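Local coordinates for alpha-glucosidase (PDB 5XFM), which probably hydrolyses terminal beta-L-arabinopyranosides and alpha-galactosides as a bifunctional glycoside hydrolase of family 97 that carries a calcium ion, at residues P171-E176 and L437-E442. The protein carries 1 engineered substitution. Numbering follows the deposited sequence.
Sequences PSYEEE and LPRGWE. With CA (calcium ion), chain E.
Tyr-173 reaches from its loop to Leu-437 and Arg-439, and its side chain makes every contact between 171-176 and 437-442. CB heads toward the second segment, and CG stands anti to the carbonyl carbon (chi1 -77°), carrying the ring to the start of 437-442. CG and CZ each lie 4.0 Å from Leu-437 N; CD2 and CE2 come nearer, 3.5 Å from that N, which sits 3.4 Å above the ring plane near the rim, and CE2 touches Leu-437 CB at 3.7 Å. The two side chains cross at about a right angle, and the leucine's methyls turn off from the ring, leaving CB to touch it. At the tip, OH accepts a nearly straight hydrogen bond of 3.2 Å from Arg-439 NH2 (175° at the hydrogen). OH lies in the guanidinium plane, at its edge, with the ring plane turned 74° from it. Asp-408 also hydrogen-bonds OH. The guanidinium is held from several directions: NE pairs with Glu-211, NH1 bonds Thr-436 and, weakly, Leu-437 O, and NH2 also meets the carbonyl of Ser-221. A leucine in place of Tyr-173 would probably leave Arg-439 NH2 and Asp-408 without their hydroxyl partner and a gap against Leu-437, where the outer ring had packed. Next along the loop, Glu-174 OE2 binds the calcium ion (2.5 Å) beside Glu-452, Glu-458 and four waters; Glu-174 OE1 takes a hydrogen bond from Ser-172 OG at 2.9 Å. The contact joins the N-terminal beta domain to the TIM-barrel-like domain: 171-176 belongs to the loop between strands 153-156 and 178-182, while 437-442 leads into helix 441-444, with Gly-440 as N-cap, and packs Pro-438 and Trp-441 on barrel strand 448-451.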
# COMPACT_ATOMS: atom_id res chain seq x y z
N PRO A 171 9.56 -3.26 13.88
CA PRO A 171 8.29 -3.01 13.17
C PRO A 171 8.18 -3.67 11.81
O PRO A 171 9.19 -3.83 11.12
CB PRO A 171 8.26 -1.48 13.02
CG PRO A 171 9.29 -0.97 14.01
CD PRO A 171 10.35 -2.03 14.02
N SER A 172 6.96 -4.03 11.41
CA SER A 172 6.73 -4.68 10.12
C SER A 172 5.39 -4.26 9.51
O SER A 172 4.88 -4.92 8.61
CB SER A 172 6.78 -6.21 10.28
OG SER A 172 6.00 -6.65 11.38
N TYR A 173 4.86 -3.14 10.00
CA TYR A 173 3.61 -2.58 9.49
C TYR A 173 2.50 -3.61 9.51
O TYR A 173 1.75 -3.78 8.55
CB TYR A 173 3.84 -2.02 8.07
CG TYR A 173 4.56 -0.69 8.08
CD1 TYR A 173 5.80 -0.56 8.69
CD2 TYR A 173 4.00 0.44 7.48
CE1 TYR A 173 6.47 0.64 8.71
CE2 TYR A 173 4.67 1.65 7.48
CZ TYR A 173 5.90 1.75 8.10
OH TYR A 173 6.58 2.94 8.13
N GLU A 174 2.41 -4.32 10.63
CA GLU A 174 1.42 -5.37 10.79
C GLU A 174 0.59 -5.16 12.05
O GLU A 174 0.60 -5.98 12.95
CB GLU A 174 2.11 -6.74 10.81
CG GLU A 174 2.40 -7.29 9.41
CD GLU A 174 3.45 -8.40 9.38
OE1 GLU A 174 4.12 -8.63 10.40
OE2 GLU A 174 3.58 -9.06 8.33
N GLU A 175 -0.15 -4.05 12.09
CA GLU A 175 -0.94 -3.73 13.28
C GLU A 175 -2.41 -3.50 12.93
O GLU A 175 -2.79 -3.39 11.77
CB GLU A 175 -0.36 -2.51 13.99
CG GLU A 175 1.13 -2.64 14.31
CD GLU A 175 1.44 -3.74 15.32
OE1 GLU A 175 0.61 -3.99 16.22
OE2 GLU A 175 2.51 -4.37 15.19
N GLU A 176 -3.24 -3.44 13.97
CA GLU A 176 -4.68 -3.38 13.77
C GLU A 176 -5.21 -1.96 13.84
O GLU A 176 -4.58 -1.09 14.45
CB GLU A 176 -5.39 -4.23 14.83
CG GLU A 176 -5.15 -5.71 14.68
CD GLU A 176 -5.80 -6.50 15.79
OE1 GLU A 176 -6.98 -6.89 15.62
OE2 GLU A 176 -5.15 -6.73 16.82
N LEU A 437 5.67 0.38 4.36
CA LEU A 437 4.72 0.81 3.35
C LEU A 437 5.45 1.23 2.08
O LEU A 437 6.49 1.88 2.16
CB LEU A 437 3.88 1.98 3.87
CG LEU A 437 2.78 2.55 2.97
CD1 LEU A 437 1.58 1.63 3.04
CD2 LEU A 437 2.40 3.98 3.34
N PRO A 438 4.93 0.84 0.90
CA PRO A 438 5.49 1.31 -0.37
C PRO A 438 5.16 2.79 -0.56
O PRO A 438 4.06 3.22 -0.23
CB PRO A 438 4.80 0.44 -1.41
CG PRO A 438 3.49 0.10 -0.78
CD PRO A 438 3.78 -0.07 0.68
N ARG A 439 6.12 3.56 -1.05
CA ARG A 439 5.90 5.00 -1.16
C ARG A 439 6.04 5.47 -2.60
O ARG A 439 7.02 6.12 -2.96
CB ARG A 439 6.86 5.72 -0.22
CG ARG A 439 6.35 5.78 1.23
CD ARG A 439 7.48 5.50 2.20
NE ARG A 439 7.17 5.75 3.60
CZ ARG A 439 7.05 4.80 4.53
NH1 ARG A 439 7.17 3.52 4.20
NH2 ARG A 439 6.79 5.13 5.79
N GLY A 440 5.06 5.12 -3.43
CA GLY A 440 5.11 5.45 -4.85
C GLY A 440 6.07 4.52 -5.58
O GLY A 440 6.57 4.85 -6.65
N TRP A 441 6.33 3.35 -4.99
CA TRP A 441 7.39 2.48 -5.49
C TRP A 441 7.13 1.82 -6.86
O TRP A 441 8.10 1.50 -7.56
CB TRP A 441 7.69 1.41 -4.43
CG TRP A 441 8.47 1.97 -3.26
CD1 TRP A 441 8.75 3.28 -3.02
CD2 TRP A 441 9.11 1.23 -2.21
NE1 TRP A 441 9.51 3.41 -1.88
CE2 TRP A 441 9.74 2.16 -1.36
CE3 TRP A 441 9.21 -0.14 -1.90
CZ2 TRP A 441 10.46 1.78 -0.23
CZ3 TRP A 441 9.92 -0.51 -0.77
CH2 TRP A 441 10.54 0.44 0.05
N GLU A 442 5.87 1.65 -7.26
CA GLU A 442 5.56 1.08 -8.58
C GLU A 442 6.13 1.95 -9.71
O GLU A 442 6.68 1.43 -10.68
CB GLU A 442 4.04 0.93 -8.77
CG GLU A 442 3.35 -0.12 -7.90
CD GLU A 442 2.80 0.45 -6.60
OE1 GLU A 442 3.26 1.54 -6.19
OE2 GLU A 442 1.91 -0.19 -6.00
CA CA E . 4.53 -11.21 7.38
O HOH W 1 4.86 -11.65 9.82
O HOH W 2 6.82 -10.81 7.81
O HOH W 3 5.04 -13.66 8.74
O HOH W 4 5.41 -12.63 5.64